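Catechol 2,3-dioxygenase (Rhodococcus sp., PDB 2WL9) probably cleaves the aromatic ring of catechols next to the two hydroxyls, as an iron-dependent type I extradiol dioxygenase of aromatic hydrocarbon breakdown. Local coordinates at residues R51-A56 / L62-W67; L12-L17 / N256-L261. All coordinates share one frame; numbering follows the deposited sequence. Where two conformers were deposited one is given.

From the N terminus the chain runs through strand 6-14, whose last residues, with the turn into helix 17-24, form one side of interaction 2 (12-17), then reaches 51-56 and, after a five-residue connection, 62-67, which close the short loop of interaction 1. Only much later, 239 residues on from Leu17, does 256-261 return to complete interaction 2, so the small loop lies wholly within the large one. Strand 6-14 separates the two strands of interaction 1 and joins both contacts: Leu12 O probably accepts a hydrogen bond from His55 N, and Ala63 CB packs on Ser13 OG. Interaction 1 thus spans three strands of the N-terminal sheet, while interaction 2 ties that sheet to the C-terminal, iron-binding half.

Interaction 1. Residues R51-A56 / L62-W67; sequences RIVLHA and LAYIGW
Val53 and His55, two residues apart on strand 52-56, both direct their side chains at Tyr64, which reaches across from strand 61-68. Val53 comes first and lies with its branch point against the phenol oxygen: CB is 3.6 Å from Tyr64 OH, and CG2 3.7 Å from it. His55 then supplies the polar partner. Its CG stands anti to the carbonyl carbon (chi1 -65°), which carries the imidazole out toward the tyrosine, and NE2 meets Tyr64 OH at 2.8 Å in a nearly straight hydrogen bond (169°). The hydroxyl lies in the imidazole plane, at the ring edge. The two rings meet rim to rim, with centroids 5.5 Å apart and planes turned by 73°, neither ring over the face of the other. The phenol oxygen is therefore gripped by the imidazole while the valine packs against it, a side-chain bridge between strands that are not sheet neighbours. Tyr64 forms a classic beta bulge with Ala63 opposite Gly11, and Arg100 makes a cation-pi contact with its ring. Between the bridged strands runs strand 6-14, hydrogen-bonded to Val53 through Leu10 and Leu12; on the far side of 52-56 lies strand 40-44, where Tyr42 and Arg40 touch Val53 and His55, and helix 17-24 packs on Leu54, all within the N-terminal module of the vicinal oxygen chelate (glyoxalase) type.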
loop_
_atom_site.group_PDB
_atom_site.type_symbol
_atom_site.label_atom_id
_atom_site.label_comp_id
_atom_site.label_asym_id
_atom_site.label_seq_id
_atom_site.Cartn_x
_atom_site.Cartn_y
_atom_site.Cartn_z
ATOM N N ARG C 51 -4.380 28.799 19.778
ATOM C CA ARG C 51 -3.051 29.006 19.201
ATOM C C ARG C 51 -2.590 30.459 19.370
ATOM O O ARG C 51 -1.393 30.750 19.311
ATOM C CB ARG C 51 -3.002 28.633 17.708
ATOM C CG ARG C 51 -3.441 27.199 17.313
ATOM C CD ARG C 51 -2.985 26.081 18.255
ATOM N NE ARG C 51 -1.546 25.858 18.253
ATOM C CZ ARG C 51 -0.930 24.722 17.910
ATOM N NH1 ARG C 51 -1.600 23.645 17.530
ATOM N NH2 ARG C 51 0.389 24.665 17.973
ATOM N N ILE C 52 -3.541 31.368 19.549
ATOM C CA ILE C 52 -3.238 32.793 19.668
ATOM C C ILE C 52 -4.039 33.417 20.807
ATOM O O ILE C 52 -5.229 33.146 20.957
ATOM C CB ILE C 52 -3.508 33.573 18.330
ATOM C CG1 ILE C 52 -2.790 32.915 17.143
ATOM C CG2 ILE C 52 -3.064 35.045 18.438
ATOM C CD1 ILE C 52 -3.192 33.459 15.758
ATOM N N VAL C 53 -3.359 34.245 21.599
ATOM C CA VAL C 53 -3.995 35.042 22.648
ATOM C C VAL C 53 -3.993 36.487 22.198
ATOM O O VAL C 53 -2.953 37.022 21.822
ATOM C CB VAL C 53 -3.243 34.953 24.000
ATOM C CG1 VAL C 53 -4.087 35.541 25.126
ATOM C CG2 VAL C 53 -2.887 33.524 24.325
ATOM N N LEU C 54 -5.160 37.114 22.231
ATOM C CA LEU C 54 -5.266 38.537 21.926
ATOM C C LEU C 54 -5.420 39.323 23.220
ATOM O O LEU C 54 -6.420 39.188 23.922
ATOM C CB LEU C 54 -6.442 38.811 20.988
ATOM C CG LEU C 54 -6.489 38.101 19.624
ATOM C CD1 LEU C 54 -7.804 38.418 18.936
ATOM C CD2 LEU C 54 -5.310 38.466 18.718
ATOM N N HIS C 55 -4.416 40.133 23.532
ATOM C CA HIS C 55 -4.455 40.993 24.708
ATOM C C HIS C 55 -4.949 42.373 24.300
ATOM O O HIS C 55 -4.274 43.084 23.550
ATOM C CB HIS C 55 -3.066 41.106 25.326
ATOM C CG HIS C 55 -2.538 39.816 25.873
ATOM N ND1 HIS C 55 -2.683 39.455 27.193
ATOM C CD2 HIS C 55 -1.851 38.809 25.282
ATOM C CE1 HIS C 55 -2.110 38.281 27.393
ATOM N NE2 HIS C 55 -1.594 37.869 26.250
ATOM N N ALA C 56 -6.133 42.737 24.781
ATOM C CA ALA C 56 -6.712 44.043 24.482
ATOM C C ALA C 56 -6.057 45.098 25.359
ATOM O O ALA C 56 -6.650 45.572 26.336
ATOM C CB ALA C 56 -8.215 44.018 24.688
ATOM N N LEU C 62 3.366 42.039 18.393
ATOM C CA LEU C 62 3.595 40.761 19.045
ATOM C C LEU C 62 3.895 40.998 20.526
ATOM O O LEU C 62 4.659 41.907 20.867
ATOM C CB LEU C 62 4.781 40.071 18.374
ATOM C CG LEU C 62 5.321 38.738 18.886
ATOM C CD1 LEU C 62 4.390 37.595 18.548
ATOM C CD2 LEU C 62 6.670 38.526 18.231
ATOM N N ALA C 63 3.285 40.182 21.388
ATOM C CA ALA C 63 3.523 40.219 22.839
ATOM C C ALA C 63 4.490 39.121 23.307
ATOM O O ALA C 63 5.387 39.386 24.118
ATOM C CB ALA C 63 2.192 40.136 23.608
ATOM N N TYR C 64 4.309 37.898 22.798
ATOM C CA TYR C 64 5.211 36.780 23.107
ATOM C C TYR C 64 5.116 35.615 22.119
ATOM O O TYR C 64 4.082 35.400 21.480
ATOM C CB TYR C 64 5.024 36.273 24.549
ATOM C CG TYR C 64 3.590 36.017 24.960
ATOM C CD1 TYR C 64 2.950 34.807 24.666
ATOM C CD2 TYR C 64 2.877 36.985 25.666
ATOM C CE1 TYR C 64 1.631 34.581 25.060
ATOM C CE2 TYR C 64 1.574 36.780 26.054
ATOM C CZ TYR C 64 0.951 35.582 25.757
ATOM O OH TYR C 64 -0.348 35.415 26.162
ATOM N N ILE C 65 6.214 34.868 22.010
ATOM C CA ILE C 65 6.295 33.697 21.133
ATOM C C ILE C 65 6.441 32.423 21.974
ATOM O O ILE C 65 7.374 32.307 22.757
ATOM C CB ILE C 65 7.501 33.812 20.188
ATOM C CG1 ILE C 65 7.386 35.058 19.304
ATOM C CG2 ILE C 65 7.641 32.556 19.325
ATOM C CD1 ILE C 65 8.737 35.577 18.797
ATOM N N GLY C 66 5.533 31.465 21.807
ATOM C CA GLY C 66 5.624 30.217 22.562
ATOM C C GLY C 66 6.119 29.039 21.739
ATOM O O GLY C 66 5.461 28.638 20.778
ATOM N N TRP C 67 7.275 28.491 22.117
ATOM C CA TRP C 67 7.834 27.290 21.478
ATOM C C TRP C 67 7.616 26.056 22.332
ATOM O O TRP C 67 7.925 26.058 23.525
ATOM C CB TRP C 67 9.338 27.445 21.241
ATOM C CG TRP C 67 9.699 28.602 20.372
ATOM C CD1 TRP C 67 10.098 29.838 20.782
ATOM C CD2 TRP C 67 9.700 28.630 18.944
ATOM N NE1 TRP C 67 10.339 30.646 19.693
ATOM C CE2 TRP C 67 10.097 29.929 18.551
ATOM C CE3 TRP C 67 9.383 27.690 17.953
ATOM C CZ2 TRP C 67 10.205 30.305 17.213
ATOM C CZ3 TRP C 67 9.486 28.070 16.620
ATOM C CH2 TRP C 67 9.889 29.362 16.265
#

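Interaction 2. Residues L12-L17 / N256-L261; sequences LSVSNL and NPSGWL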
loop_
_atom_site.group_PDB
_atom_site.type_symbol
_atom_site.label_atom_id
_atom_site.label_comp_id
_atom_site.label_asym_id
_atom_site.label_seq_id
_atom_site.Cartn_x
_atom_site.Cartn_y
_atom_site.Cartn_z
ATOM N N LEU C 12 -0.499 38.268 21.318
ATOM C CA LEU C 12 -0.536 39.491 20.537
ATOM C C LEU C 12 -1.149 40.618 21.362
ATOM O O LEU C 12 -2.085 40.385 22.131
ATOM C CB LEU C 12 -1.382 39.272 19.278
ATOM C CG LEU C 12 -0.811 38.858 17.913
ATOM C CD1 LEU C 12 0.376 37.896 17.959
ATOM C CD2 LEU C 12 -1.932 38.319 17.003
ATOM N N SER C 13 -0.604 41.825 21.209
ATOM C CA SER C 13 -1.202 43.041 21.767
ATOM C C SER C 13 -2.029 43.684 20.670
ATOM O O SER C 13 -1.510 43.944 19.586
ATOM C CB SER C 13 -0.112 44.022 22.209
ATOM O OG SER C 13 0.628 43.521 23.307
ATOM N N VAL C 14 -3.314 43.914 20.931
ATOM C CA VAL C 14 -4.213 44.508 19.935
ATOM C C VAL C 14 -4.977 45.713 20.515
ATOM O O VAL C 14 -5.147 45.810 21.729
ATOM C CB VAL C 14 -5.195 43.461 19.330
ATOM C CG1 VAL C 14 -4.432 42.289 18.719
ATOM C CG2 VAL C 14 -6.175 42.952 20.373
ATOM N N SER C 15 -5.415 46.622 19.642
ATOM C CA SER C 15 -6.159 47.802 20.076
ATOM C C SER C 15 -7.660 47.647 19.848
ATOM O O SER C 15 -8.462 48.337 20.484
ATOM C CB SER C 15 -5.642 49.060 19.375
ATOM O OG SER C 15 -5.760 48.959 17.965
ATOM N N ASN C 16 -8.025 46.774 18.920
ATOM C CA ASN C 16 -9.411 46.524 18.564
ATOM C C ASN C 16 -9.812 45.066 18.495
ATOM O O ASN C 16 -9.640 44.460 17.500
ATOM C CB ASN C 16 -9.695 47.163 17.214
ATOM C CG ASN C 16 -11.170 47.166 16.818
ATOM O OD1 ASN C 16 -11.962 46.489 17.347
ATOM N ND2 ASN C 16 -11.483 47.949 15.855
ATOM N N LEU C 17 -10.405 44.565 19.555
ATOM C CA LEU C 17 -10.887 43.222 19.650
ATOM C C LEU C 17 -12.005 42.910 18.654
ATOM O O LEU C 17 -12.022 41.878 18.086
ATOM C CB LEU C 17 -11.275 42.909 21.086
ATOM C CG LEU C 17 -10.665 41.725 21.820
ATOM C CD1 LEU C 17 -9.331 41.301 21.350
ATOM C CD2 LEU C 17 -10.696 41.873 23.306
ATOM N N ASN C 256 -3.652 42.910 8.504
ATOM C CA ASN C 256 -4.542 42.574 9.616
ATOM C C ASN C 256 -4.961 43.840 10.401
ATOM O O ASN C 256 -4.503 44.938 10.081
ATOM C CB ASN C 256 -3.934 41.468 10.503
ATOM C CG ASN C 256 -2.638 41.879 11.182
ATOM O OD1 ASN C 256 -2.504 42.983 11.713
ATOM N ND2 ASN C 256 -1.680 40.966 11.193
ATOM N N PRO C 257 -5.854 43.703 11.399
ATOM C CA PRO C 257 -6.321 44.891 12.128
ATOM C C PRO C 257 -5.244 45.628 12.920
ATOM O O PRO C 257 -5.491 46.749 13.361
ATOM C CB PRO C 257 -7.378 44.328 13.082
ATOM C CG PRO C 257 -7.807 43.057 12.465
ATOM C CD PRO C 257 -6.582 42.498 11.821
ATOM N N SER C 258 -4.072 45.017 13.095
ATOM C CA SER C 258 -2.982 45.649 13.843
ATOM C C SER C 258 -1.937 46.325 12.946
ATOM O O SER C 258 -0.950 46.862 13.437
ATOM C CB SER C 258 -2.317 44.649 14.791
ATOM O OG SER C 258 -3.176 44.335 15.879
ATOM N N GLY C 259 -2.163 46.293 11.637
ATOM C CA GLY C 259 -1.303 46.988 10.691
ATOM C C GLY C 259 -0.100 46.194 10.219
ATOM O O GLY C 259 0.746 46.729 9.505
ATOM N N TRP C 260 -0.007 44.930 10.633
ATOM C CA TRP C 260 0.990 44.012 10.069
ATOM C C TRP C 260 0.302 42.941 9.216
ATOM O O TRP C 260 -0.897 43.054 8.942
ATOM C CB TRP C 260 1.947 43.435 11.138
ATOM C CG TRP C 260 1.314 42.783 12.342
ATOM C CD1 TRP C 260 0.780 43.411 13.433
ATOM C CD2 TRP C 260 1.214 41.377 12.604
ATOM N NE1 TRP C 260 0.320 42.483 14.339
ATOM C CE2 TRP C 260 0.576 41.228 13.855
ATOM C CE3 TRP C 260 1.587 40.228 11.893
ATOM C CZ2 TRP C 260 0.301 39.970 14.416
ATOM C CZ3 TRP C 260 1.313 38.980 12.451
ATOM C CH2 TRP C 260 0.677 38.865 13.699
ATOM N N LEU C 261 1.048 41.922 8.794
ATOM C CA LEU C 261 0.565 41.011 7.751
ATOM C C LEU C 261 0.250 39.592 8.199
ATOM O O LEU C 261 0.978 39.002 8.988
ATOM C CB LEU C 261 1.571 40.939 6.599
ATOM C CG LEU C 261 1.904 42.224 5.844
ATOM C CD1 LEU C 261 3.004 41.929 4.852
ATOM C CD2 LEU C 261 0.679 42.738 5.131
HETATM O O HOH W 1 -0.918 42.459 16.890
HETATM O O HOH W 2 -6.060 45.930 16.592
#
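Leu12 packs against the benzene edge of the Trp260 indole, its branched end gathered round one carbon: CG and CD2 each lie 3.8 Å from Trp260 CZ2, with CG in the ring plane. The indole edge is also tied to the strand through water. Trp260 NE1 donates to water 1 at 2.8 Å, and this water, held in the ring plane, donates in turn to Ser13 O at 3.1 Å. Farther along, Val14 CG1 rests 3.7 Å from Ser258 OG. A second water accepts from Asn16 N at 3.2 Å and donates a weak bond to Pro257 O, so water bridges the segments at two places.

What shapes the second segment is a type I turn from Asn256 to Gly259. Asn256 OD1 accepts from Ser258 N at 2.9 Å, an Asx turn in which the donor is tilted 19° from the carbonyl plane, and more weakly from Trp260 N. Asn256 ND2 sits 3.2 Å above the plane of the Trp260 indole, over its centre. Trp260 has CG between its backbone N and carbonyl carbon (chi1 53°), which folds the indole back under the Asn256 carboxamide.

Outside the segments, Ser258 OG is hydrogen-bonded to Asp60 and to Trp20 NE1, and Asn16, the N-cap of helix 17-24, accepts from Ala19 N through OD1. The contact joins the end of strand 6-14 to the loop between strands 250-255 and 261-266, which carry the iron ligands Tyr253 and Glu263; Trp260 also packs on Ile210 and Leu213 of strand 210-217, while helix 17-24 places Trp20 against Val14 and Pro257.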